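Local structure of transcriptional activator of comK gene (Bacillus halodurans, 2HQB) at residues Gly63-Phe68 with Lys239-Gly244; Val91-Glu96 with Asp232-Val237; Thr80-Tyr85 with Glu100-Leu105; Gly9-Asp14 with His72-Tyr77. The protein probably activates comK expression and, as a membrane lipoprotein related to the substrate-binding proteins of ABC transporters, may bind a small ligand. All coordinates share one frame; numbering follows the deposited sequence.

How the contacts relate
All four contacts lie in the first lobe of the protein, around one parallel sheet. Contacts 2 and 4 are buried, whereas contacts 1 and 3 are only partly buried and sit further from the chain centre. Contacts 1 and 2 share helix 230-240, which packs on the neighbouring strands 66-69 and 89-93. Contact 4 joins helix 73-79 to strand 7-11, and contact 3 ties the loop after that helix to the start of strand 102-107. Contact 2 is aromatic and aliphatic packing. Contact 1 is apolar except for an asparagine amide at a ring edge. Contact 4 adds a water bridge, and contact 3 depends on an asparagine amide bonding to backbone carbonyls.

Contact 1 (Gly63-Phe68 with Lys239-Gly244); sequences GVNLIF and KRFQEG
Phe-241 packs against Leu-66 and Asn-65 near the C-terminal part of helix 230-240. Its CG lies anti to the backbone N (chi1 176°), and this carries the ring out to strand 66-69. CB already meets Leu-66, with CD2 of that leucine 4.0 Å from Phe-241 CB. One bond further, Phe-241 CG is 3.7 Å from Leu-66 CD1. On one flank of the ring, Phe-241 CD2 has Leu-66 CD2 as its nearest atom at 3.6 Å; on the other, Phe-241 CD1 is 4.0 Å from Leu-66 CD1. Both leucine methyls lie against the same side of the ring, CD1 over its centre and CD2 nearer Phe-241 CD2 and CG. Leu-66 CD1 is 3.7 Å from the Phe-241 ring centroid and 12° off the normal, which makes a CH-pi contact. Leu-66 CB backs this up beside Phe-241 CE2. Towards the tip the partner changes. Phe-241 CZ is 3.3 Å from Asn-65 ND2, and CE2 touches the same nitrogen. The amide stands at the ring edge, its plane turned 47° from that of the ring. Asn-65 OD1 is used elsewhere, accepting a hydrogen bond from Met-7 N, which should fix the turn of the amide. A leucine thus covers the ring face, and the asparagine amide borders the edge. Leu-246 in the following loop touches Phe-241 as well. In this periplasmic-binding-protein-like lobe the contact packs on the sheet near the start of strands 66-69 and 89-93. Leu-66 also packs on His-89 and Val-91 of strand 89-93, and the Phe-241 ring meets that of His-89.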
# COMPACT_ATOMS: atom_id res chain seq x y z
N GLY A 63 13.97 26.28 -5.35
CA GLY A 63 13.87 26.44 -3.93
C GLY A 63 13.10 25.38 -3.21
O GLY A 63 12.40 25.68 -2.24
N VAL A 64 13.20 24.14 -3.66
CA VAL A 64 12.52 23.07 -2.96
C VAL A 64 13.58 22.60 -2.00
O VAL A 64 14.76 22.68 -2.29
CB VAL A 64 12.10 21.92 -3.90
CG1 VAL A 64 11.87 20.63 -3.11
CG2 VAL A 64 10.82 22.32 -4.64
N ASN A 65 13.18 22.15 -0.83
CA ASN A 65 14.21 21.69 0.07
C ASN A 65 13.86 20.28 0.53
O ASN A 65 14.69 19.63 1.14
CB ASN A 65 14.37 22.67 1.26
CG ASN A 65 13.21 22.60 2.26
OD1 ASN A 65 12.05 22.71 1.90
ND2 ASN A 65 13.55 22.42 3.52
N LEU A 66 12.63 19.82 0.26
CA LEU A 66 12.20 18.45 0.60
C LEU A 66 11.70 17.76 -0.69
O LEU A 66 10.70 18.19 -1.29
CB LEU A 66 11.09 18.45 1.64
CG LEU A 66 10.68 17.04 2.12
CD1 LEU A 66 11.85 16.37 2.83
CD2 LEU A 66 9.51 17.15 3.07
N ILE A 67 12.38 16.71 -1.12
CA ILE A 67 12.01 16.01 -2.35
C ILE A 67 11.58 14.55 -2.19
O ILE A 67 12.33 13.73 -1.66
CB ILE A 67 13.20 16.06 -3.33
CG1 ILE A 67 13.28 17.44 -3.95
CG2 ILE A 67 13.06 14.99 -4.41
CD1 ILE A 67 14.48 17.59 -4.86
N PHE A 68 10.37 14.22 -2.64
CA PHE A 68 9.87 12.84 -2.57
C PHE A 68 10.03 12.13 -3.92
O PHE A 68 10.02 12.75 -4.98
CB PHE A 68 8.41 12.78 -2.20
CG PHE A 68 8.13 13.07 -0.76
CD1 PHE A 68 7.82 14.35 -0.35
CD2 PHE A 68 8.10 12.04 0.17
CE1 PHE A 68 7.46 14.61 0.94
CE2 PHE A 68 7.74 12.28 1.49
CZ PHE A 68 7.42 13.57 1.87
N LYS A 239 5.63 16.78 7.84
CA LYS A 239 5.37 17.47 9.06
C LYS A 239 6.56 17.24 9.98
O LYS A 239 6.98 18.15 10.68
CB LYS A 239 4.10 16.91 9.70
CG LYS A 239 3.68 17.65 10.95
CD LYS A 239 2.38 17.12 11.51
CE LYS A 239 1.83 18.05 12.60
NZ LYS A 239 0.39 17.79 12.94
N ARG A 240 7.11 16.05 9.99
CA ARG A 240 8.26 15.85 10.86
C ARG A 240 9.45 16.59 10.29
O ARG A 240 10.26 17.15 11.03
CB ARG A 240 8.59 14.36 11.03
CG ARG A 240 7.51 13.63 11.79
CD ARG A 240 8.03 12.35 12.37
NE ARG A 240 8.57 12.56 13.71
CZ ARG A 240 9.15 11.61 14.44
NH1 ARG A 240 9.29 10.38 13.96
NH2 ARG A 240 9.59 11.90 15.65
N PHE A 241 9.56 16.64 8.97
CA PHE A 241 10.68 17.34 8.38
C PHE A 241 10.60 18.83 8.68
O PHE A 241 11.60 19.55 8.67
CB PHE A 241 10.73 17.15 6.88
CG PHE A 241 11.81 17.92 6.23
CD1 PHE A 241 13.15 17.54 6.38
CD2 PHE A 241 11.51 19.06 5.45
CE1 PHE A 241 14.18 18.28 5.77
CE2 PHE A 241 12.53 19.82 4.83
CZ PHE A 241 13.88 19.43 4.98
N GLN A 242 9.39 19.31 8.93
CA GLN A 242 9.22 20.71 9.22
C GLN A 242 9.59 20.92 10.70
O GLN A 242 10.27 21.87 11.04
CB GLN A 242 7.76 21.11 8.94
CG GLN A 242 7.50 22.61 8.85
CD GLN A 242 6.10 22.93 8.37
OE1 GLN A 242 5.12 22.27 8.77
NE2 GLN A 242 5.98 23.97 7.52
N GLU A 243 9.14 20.01 11.55
CA GLU A 243 9.39 20.05 12.99
C GLU A 243 10.81 19.56 13.28
O GLU A 243 11.11 19.07 14.39
CB GLU A 243 8.37 19.17 13.72
CG GLU A 243 6.90 19.51 13.44
CD GLU A 243 5.92 18.60 14.19
OE1 GLU A 243 4.74 18.99 14.35
OE2 GLU A 243 6.33 17.50 14.62
N GLY A 244 11.69 19.68 12.28
CA GLY A 244 13.05 19.21 12.45
C GLY A 244 13.21 17.76 12.91
O GLY A 244 14.31 17.24 12.89

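Contact 2 (Val91-Glu96 with Asp232-Val237); sequences VSFNGE and DLYVLV
The rings of Phe-93 and Tyr-234 lie almost parallel, with planes 12° apart, but they are slid past each other. Their centroids are 5.3 Å apart, so there is little overlap. The touch is made by neighbouring ring corners: Phe-93 CE1 meets Tyr-234 CE1, and Phe-93 CD1 lies 3.8 Å from Tyr-234 CE1. The tyrosine hydroxyl is near the same flank, with Tyr-234 OH 3.9 Å from Phe-93 CD1. The Tyr-234 ring also meets that of Phe-68. At the far end of the phenylalanine, Phe-93 CZ is 3.7 Å from Leu-233 CD2. Leu-233 reaches it with its CG anti to the backbone N (chi1 -164°). The ring of His-70 meets Phe-93 edge-to-face. The setting is a parallel alpha/beta sheet of the type I periplasmic-binding-protein kind, with helix 230-240 laid along one side. The segment 232-237 runs nearly antiparallel to strand 91-93, at 164°, and the axes approach to 11.4 Å. Replacing Phe-93 by an alanine would probably open a gap beside Leu-233 and Tyr-234. One helical turn beyond Leu-233, Val-237 takes up the packing, its CG1 4.2 Å from Val-91 CG1. Both valines also touch Phe-68 and Leu-105 on the adjoining strands. Ser-92 points to the other side of the sheet. Its OG accepts from Gly-95 N at 3.2 Å, an ST motif that shapes the chain as it leaves the strand.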
# COMPACT_ATOMS: atom_id res chain seq x y z
N VAL A 91 13.35 11.90 0.35
CA VAL A 91 12.56 10.77 0.82
C VAL A 91 12.20 9.91 -0.39
O VAL A 91 11.85 10.43 -1.45
CB VAL A 91 11.26 11.21 1.49
CG1 VAL A 91 10.71 10.07 2.36
CG2 VAL A 91 11.49 12.42 2.34
N SER A 92 12.32 8.60 -0.26
CA SER A 92 11.98 7.72 -1.35
C SER A 92 10.90 6.81 -0.83
O SER A 92 10.81 6.54 0.38
CB SER A 92 13.18 6.86 -1.79
OG SER A 92 13.16 5.54 -1.21
N PHE A 93 10.05 6.34 -1.72
CA PHE A 93 9.06 5.40 -1.28
C PHE A 93 9.60 4.02 -1.68
O PHE A 93 9.72 3.74 -2.85
CB PHE A 93 7.74 5.66 -1.96
CG PHE A 93 6.64 5.90 -1.00
CD1 PHE A 93 6.46 7.17 -0.43
CD2 PHE A 93 5.80 4.85 -0.60
CE1 PHE A 93 5.45 7.40 0.54
CE2 PHE A 93 4.78 5.05 0.37
CZ PHE A 93 4.60 6.33 0.95
N ASN A 94 10.02 3.23 -0.69
CA ASN A 94 10.52 1.86 -0.91
C ASN A 94 11.95 1.49 -1.20
O ASN A 94 12.25 0.30 -1.27
CB ASN A 94 9.71 1.13 -1.98
CG ASN A 94 8.31 0.91 -1.58
OD1 ASN A 94 7.98 0.89 -0.40
ND2 ASN A 94 7.44 0.75 -2.58
N GLY A 95 12.86 2.40 -1.40
CA GLY A 95 14.19 1.87 -1.65
C GLY A 95 14.96 1.59 -0.37
O GLY A 95 14.40 1.62 0.73
N GLU A 96 16.24 1.31 -0.50
CA GLU A 96 17.09 1.07 0.66
C GLU A 96 18.02 2.29 0.62
O GLU A 96 18.64 2.58 -0.40
CB GLU A 96 17.88 -0.25 0.49
CG GLU A 96 18.58 -0.40 -0.91
CD GLU A 96 19.42 -1.69 -1.08
OE1 GLU A 96 20.41 -1.87 -0.34
OE2 GLU A 96 19.10 -2.51 -1.98
N ASP A 232 -1.63 10.16 3.70
CA ASP A 232 -1.36 10.46 5.10
C ASP A 232 0.12 10.37 5.42
O ASP A 232 0.68 11.26 6.07
CB ASP A 232 -2.12 9.50 5.98
CG ASP A 232 -3.55 9.81 5.99
OD1 ASP A 232 -3.93 10.71 5.22
OD2 ASP A 232 -4.29 9.16 6.76
N LEU A 233 0.75 9.30 5.00
CA LEU A 233 2.16 9.19 5.26
C LEU A 233 2.93 10.38 4.67
O LEU A 233 3.88 10.87 5.30
CB LEU A 233 2.70 7.88 4.68
CG LEU A 233 4.06 7.60 5.28
CD1 LEU A 233 3.85 7.46 6.77
CD2 LEU A 233 4.67 6.34 4.69
N TYR A 234 2.55 10.85 3.48
CA TYR A 234 3.26 11.98 2.87
C TYR A 234 3.17 13.18 3.77
O TYR A 234 4.17 13.78 4.10
CB TYR A 234 2.68 12.38 1.51
CG TYR A 234 3.37 11.73 0.34
CD1 TYR A 234 3.18 10.38 0.06
CD2 TYR A 234 4.20 12.45 -0.50
CE1 TYR A 234 3.78 9.78 -1.02
CE2 TYR A 234 4.81 11.86 -1.59
CZ TYR A 234 4.59 10.52 -1.84
OH TYR A 234 5.19 9.88 -2.91
N VAL A 235 1.96 13.54 4.15
CA VAL A 235 1.74 14.67 5.03
C VAL A 235 2.54 14.40 6.31
O VAL A 235 3.38 15.21 6.69
CB VAL A 235 0.22 14.84 5.29
CG1 VAL A 235 -0.03 15.90 6.34
CG2 VAL A 235 -0.47 15.23 3.97
N LEU A 236 2.32 13.27 6.94
CA LEU A 236 3.03 12.93 8.16
C LEU A 236 4.54 13.20 8.08
O LEU A 236 5.10 13.92 8.92
CB LEU A 236 2.81 11.45 8.51
CG LEU A 236 3.64 10.78 9.60
CD1 LEU A 236 3.52 11.59 10.90
CD2 LEU A 236 3.14 9.37 9.85
N VAL A 237 5.17 12.62 7.08
CA VAL A 237 6.61 12.76 6.87
C VAL A 237 7.04 14.19 6.55
O VAL A 237 8.15 14.57 6.85
CB VAL A 237 7.07 11.78 5.75
CG1 VAL A 237 8.49 12.07 5.32
CG2 VAL A 237 6.92 10.33 6.24

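Contact 3 (Thr80-Tyr85 with Glu100-Leu105); sequences TIHNQY and ENITSL
Asn-101 ND2 donates to His-82 O at 2.7 Å, and this is the main bond between the loop and the lead-in to strand 102-107. It is fairly straight, with an N-H...O angle of 159°, and it lies in the carbonyl plane and close to the amide plane. The same nitrogen makes a weak bond to Tyr-85 O at 2.8 Å, and another weak one to Val-88 O. The amide thus gathers several backbone carbonyls of the loop. Its CG sits between the backbone N and the carbonyl carbon (chi1 61°), which brings the amide across to the turn from Ile-81 to Gln-84. Asn-101 OD1 lies at the edge of the His-82 ring, near CD2, with amide and ring planes 42° apart. With an alanine in place of Asn-101, the His-82 and Tyr-85 carbonyls are likely to lose a shared donor. Packing follows outside the polar pair: Ile-102 CD1 is 3.8 Å from His-82 CB and also near CG of the ring. His-82 ND1 is bonded to Ser-79 O at the end of helix 73-79. Ile-102 leans on Phe-78 and Ser-79 of that helix, and its strand runs between strands 89-93 and 249-253.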
# COMPACT_ATOMS: atom_id res chain seq x y z
N THR A 80 22.66 8.63 -5.56
CA THR A 80 23.77 9.05 -6.40
C THR A 80 23.80 10.56 -6.49
O THR A 80 24.48 11.11 -7.34
CB THR A 80 23.65 8.44 -7.83
OG1 THR A 80 22.29 8.55 -8.31
CG2 THR A 80 24.07 6.98 -7.80
N ILE A 81 23.09 11.23 -5.59
CA ILE A 81 23.06 12.67 -5.68
C ILE A 81 22.80 13.39 -4.33
O ILE A 81 22.97 14.60 -4.23
CB ILE A 81 21.98 13.06 -6.75
CG1 ILE A 81 22.41 14.31 -7.48
CG2 ILE A 81 20.59 13.25 -6.10
CD1 ILE A 81 21.39 14.84 -8.48
N HIS A 82 22.43 12.64 -3.29
CA HIS A 82 22.09 13.26 -2.01
C HIS A 82 23.22 13.91 -1.28
O HIS A 82 23.01 14.57 -0.26
CB HIS A 82 21.47 12.25 -1.06
CG HIS A 82 22.47 11.40 -0.35
ND1 HIS A 82 23.32 10.54 -1.02
CD2 HIS A 82 22.77 11.27 0.96
CE1 HIS A 82 24.08 9.91 -0.14
NE2 HIS A 82 23.77 10.33 1.07
N ASN A 83 24.44 13.73 -1.78
CA ASN A 83 25.60 14.32 -1.12
C ASN A 83 26.01 15.65 -1.68
O ASN A 83 26.84 16.33 -1.08
CB ASN A 83 26.80 13.37 -1.14
CG ASN A 83 26.80 12.43 0.04
OD1 ASN A 83 26.49 12.84 1.16
ND2 ASN A 83 27.15 11.17 -0.20
N GLN A 84 25.48 16.02 -2.83
CA GLN A 84 25.80 17.32 -3.40
C GLN A 84 24.70 18.31 -3.10
O GLN A 84 24.72 19.44 -3.57
CB GLN A 84 26.00 17.21 -4.90
CG GLN A 84 24.98 16.41 -5.58
CD GLN A 84 25.32 16.22 -7.04
OE1 GLN A 84 25.21 17.14 -7.85
NE2 GLN A 84 25.77 15.01 -7.38
N TYR A 85 23.73 17.87 -2.30
CA TYR A 85 22.62 18.69 -1.92
C TYR A 85 22.42 18.50 -0.44
O TYR A 85 21.37 18.05 0.02
CB TYR A 85 21.39 18.27 -2.67
CG TYR A 85 21.46 18.57 -4.14
CD1 TYR A 85 21.75 17.56 -5.06
CD2 TYR A 85 21.16 19.84 -4.63
CE1 TYR A 85 21.74 17.81 -6.42
CE2 TYR A 85 21.15 20.10 -5.99
CZ TYR A 85 21.44 19.07 -6.89
OH TYR A 85 21.41 19.29 -8.25
N GLU A 100 22.44 10.93 5.69
CA GLU A 100 21.79 11.81 6.60
C GLU A 100 20.64 12.59 6.03
O GLU A 100 19.62 12.68 6.68
CB GLU A 100 22.80 12.74 7.24
CG GLU A 100 23.31 12.23 8.58
CD GLU A 100 23.09 13.26 9.68
OE1 GLU A 100 23.63 14.39 9.55
OE2 GLU A 100 22.36 12.95 10.66
N ASN A 101 20.75 13.14 4.83
CA ASN A 101 19.61 13.89 4.30
C ASN A 101 18.78 13.03 3.32
O ASN A 101 18.21 13.53 2.36
CB ASN A 101 20.12 15.11 3.58
CG ASN A 101 20.99 14.73 2.46
OD1 ASN A 101 21.46 13.61 2.43
ND2 ASN A 101 21.21 15.65 1.51
N ILE A 102 18.72 11.73 3.60
CA ILE A 102 18.02 10.79 2.76
C ILE A 102 17.28 9.80 3.65
O ILE A 102 17.85 9.29 4.61
CB ILE A 102 19.03 10.09 1.81
CG1 ILE A 102 18.31 9.41 0.67
CG2 ILE A 102 19.88 9.10 2.56
CD1 ILE A 102 19.25 9.20 -0.54
N THR A 103 16.01 9.56 3.33
CA THR A 103 15.15 8.64 4.06
C THR A 103 14.41 7.70 3.08
O THR A 103 14.45 7.90 1.86
CB THR A 103 14.11 9.45 4.83
OG1 THR A 103 14.79 10.33 5.72
CG2 THR A 103 13.15 8.56 5.63
N SER A 104 13.76 6.66 3.60
CA SER A 104 12.97 5.76 2.75
C SER A 104 11.77 5.30 3.55
O SER A 104 11.85 5.05 4.74
CB SER A 104 13.77 4.54 2.27
OG SER A 104 13.75 3.49 3.22
N LEU A 105 10.64 5.20 2.87
CA LEU A 105 9.42 4.82 3.53
C LEU A 105 8.96 3.44 3.09
O LEU A 105 9.05 3.10 1.90
CB LEU A 105 8.36 5.87 3.20
CG LEU A 105 8.81 7.29 3.47
CD1 LEU A 105 7.80 8.26 2.95
CD2 LEU A 105 8.98 7.48 4.96

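Contact 4 (Gly9-Asp14 with His72-Tyr77); sequences GLLVED and HAFAEY
Leu-11, on strand 7-11, is where this segment first meets the ring of Phe-74. Leu-11 CB is 3.7 Å from Phe-74 CE2, and Leu-11 CD1 lies 4.1 Å from the same atom. The backbone takes part too: Leu-11 O stands over one face of the ring, towards its rim. Val-12 turns its side chain away towards helix 23-35, but its carbonyl carbon is 3.9 Å from Phe-74 CZ. Glu-13 comes back to the contact, placing CB at the ring edge, 3.8 Å from Phe-74 CZ. Its CG lies between the backbone N and the carbonyl carbon (chi1 74°), and the extended chain beyond runs past the ring to the amino-terminal side of helix 73-79. There Glu-13 OE2 accepts from a water at 2.7 Å, and that water accepts from Ala-73 N at 2.7 Å. Helix 73-79, which follows strand 66-69, thus packs on the neighbouring inner strand 7-11 of the parallel sheet, with the Phe-74 ring packed between them. The chemistry is mixed. The ring is held by aliphatic carbons and backbone, while the carboxylate reaches the amino end of the helix through water, where the helix dipole would probably stabilise its negative charge.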
# COMPACT_ATOMS: atom_id res chain seq x y z
N GLY A 9 8.84 18.98 -3.28
CA GLY A 9 8.81 18.51 -4.66
C GLY A 9 8.48 17.00 -4.68
O GLY A 9 8.73 16.27 -3.69
N LEU A 10 7.89 16.54 -5.78
CA LEU A 10 7.59 15.13 -5.92
C LEU A 10 8.01 14.65 -7.29
O LEU A 10 7.70 15.26 -8.30
CB LEU A 10 6.10 14.84 -5.73
CG LEU A 10 5.64 13.40 -6.07
CD1 LEU A 10 6.36 12.42 -5.17
CD2 LEU A 10 4.14 13.28 -5.90
N LEU A 11 8.77 13.57 -7.32
CA LEU A 11 9.15 13.00 -8.59
C LEU A 11 8.26 11.78 -8.69
O LEU A 11 8.05 11.08 -7.70
CB LEU A 11 10.60 12.57 -8.62
CG LEU A 11 11.67 13.65 -8.53
CD1 LEU A 11 12.96 12.99 -8.84
CD2 LEU A 11 11.39 14.82 -9.51
N VAL A 12 7.71 11.53 -9.87
CA VAL A 12 6.84 10.39 -10.08
C VAL A 12 7.19 9.78 -11.45
O VAL A 12 7.64 10.48 -12.36
CB VAL A 12 5.39 10.84 -9.94
CG1 VAL A 12 4.89 11.44 -11.22
CG2 VAL A 12 4.57 9.72 -9.50
N GLU A 13 7.06 8.47 -11.59
CA GLU A 13 7.40 7.85 -12.87
C GLU A 13 6.15 7.23 -13.47
O GLU A 13 5.17 7.02 -12.75
CB GLU A 13 8.45 6.78 -12.66
CG GLU A 13 7.89 5.54 -12.02
CD GLU A 13 8.97 4.55 -11.64
OE1 GLU A 13 9.83 4.21 -12.50
OE2 GLU A 13 8.94 4.12 -10.47
N ASP A 14 6.18 6.90 -14.75
CA ASP A 14 5.00 6.34 -15.41
C ASP A 14 4.50 4.99 -14.83
O ASP A 14 5.27 4.05 -14.74
CB ASP A 14 5.29 6.28 -16.90
CG ASP A 14 5.37 7.70 -17.54
OD1 ASP A 14 4.34 8.41 -17.52
OD2 ASP A 14 6.44 8.11 -18.06
N HIS A 72 10.43 2.63 -5.77
CA HIS A 72 11.67 2.02 -5.35
C HIS A 72 12.96 2.51 -6.04
O HIS A 72 14.05 2.44 -5.46
CB HIS A 72 11.52 0.52 -5.54
CG HIS A 72 12.82 -0.20 -5.69
ND1 HIS A 72 13.51 -0.73 -4.62
CD2 HIS A 72 13.58 -0.45 -6.79
CE1 HIS A 72 14.64 -1.27 -5.04
NE2 HIS A 72 14.70 -1.11 -6.36
N ALA A 73 12.83 3.01 -7.26
CA ALA A 73 14.01 3.43 -8.00
C ALA A 73 14.54 4.80 -7.70
O ALA A 73 15.65 5.15 -8.08
CB ALA A 73 13.72 3.33 -9.43
N PHE A 74 13.70 5.59 -7.05
CA PHE A 74 14.04 6.93 -6.66
C PHE A 74 15.07 6.92 -5.54
O PHE A 74 15.83 7.88 -5.36
CB PHE A 74 12.76 7.68 -6.27
CG PHE A 74 11.90 7.99 -7.46
CD1 PHE A 74 10.75 7.27 -7.72
CD2 PHE A 74 12.33 8.94 -8.39
CE1 PHE A 74 10.04 7.48 -8.90
CE2 PHE A 74 11.63 9.16 -9.59
CZ PHE A 74 10.49 8.43 -9.85
N ALA A 75 15.12 5.81 -4.81
CA ALA A 75 16.05 5.69 -3.72
C ALA A 75 17.44 5.64 -4.33
O ALA A 75 18.35 6.35 -3.91
CB ALA A 75 15.75 4.47 -2.92
N GLU A 76 17.61 4.83 -5.35
CA GLU A 76 18.91 4.75 -6.01
C GLU A 76 19.25 6.10 -6.67
O GLU A 76 20.40 6.54 -6.64
CB GLU A 76 18.91 3.64 -7.07
CG GLU A 76 20.11 3.68 -8.01
CD GLU A 76 21.43 3.65 -7.27
OE1 GLU A 76 21.44 3.22 -6.08
OE2 GLU A 76 22.46 4.04 -7.87
N TYR A 77 18.24 6.72 -7.29
CA TYR A 77 18.40 8.01 -7.94
C TYR A 77 18.89 9.06 -6.93
O TYR A 77 19.79 9.83 -7.21
CB TYR A 77 17.07 8.51 -8.49
CG TYR A 77 16.44 7.75 -9.63
CD1 TYR A 77 15.08 7.89 -9.89
CD2 TYR A 77 17.18 6.92 -10.46
CE1 TYR A 77 14.48 7.25 -10.95
CE2 TYR A 77 16.57 6.27 -11.54
CZ TYR A 77 15.22 6.44 -11.77
OH TYR A 77 14.60 5.83 -12.82
O HOH W 1 10.54 2.82 -8.68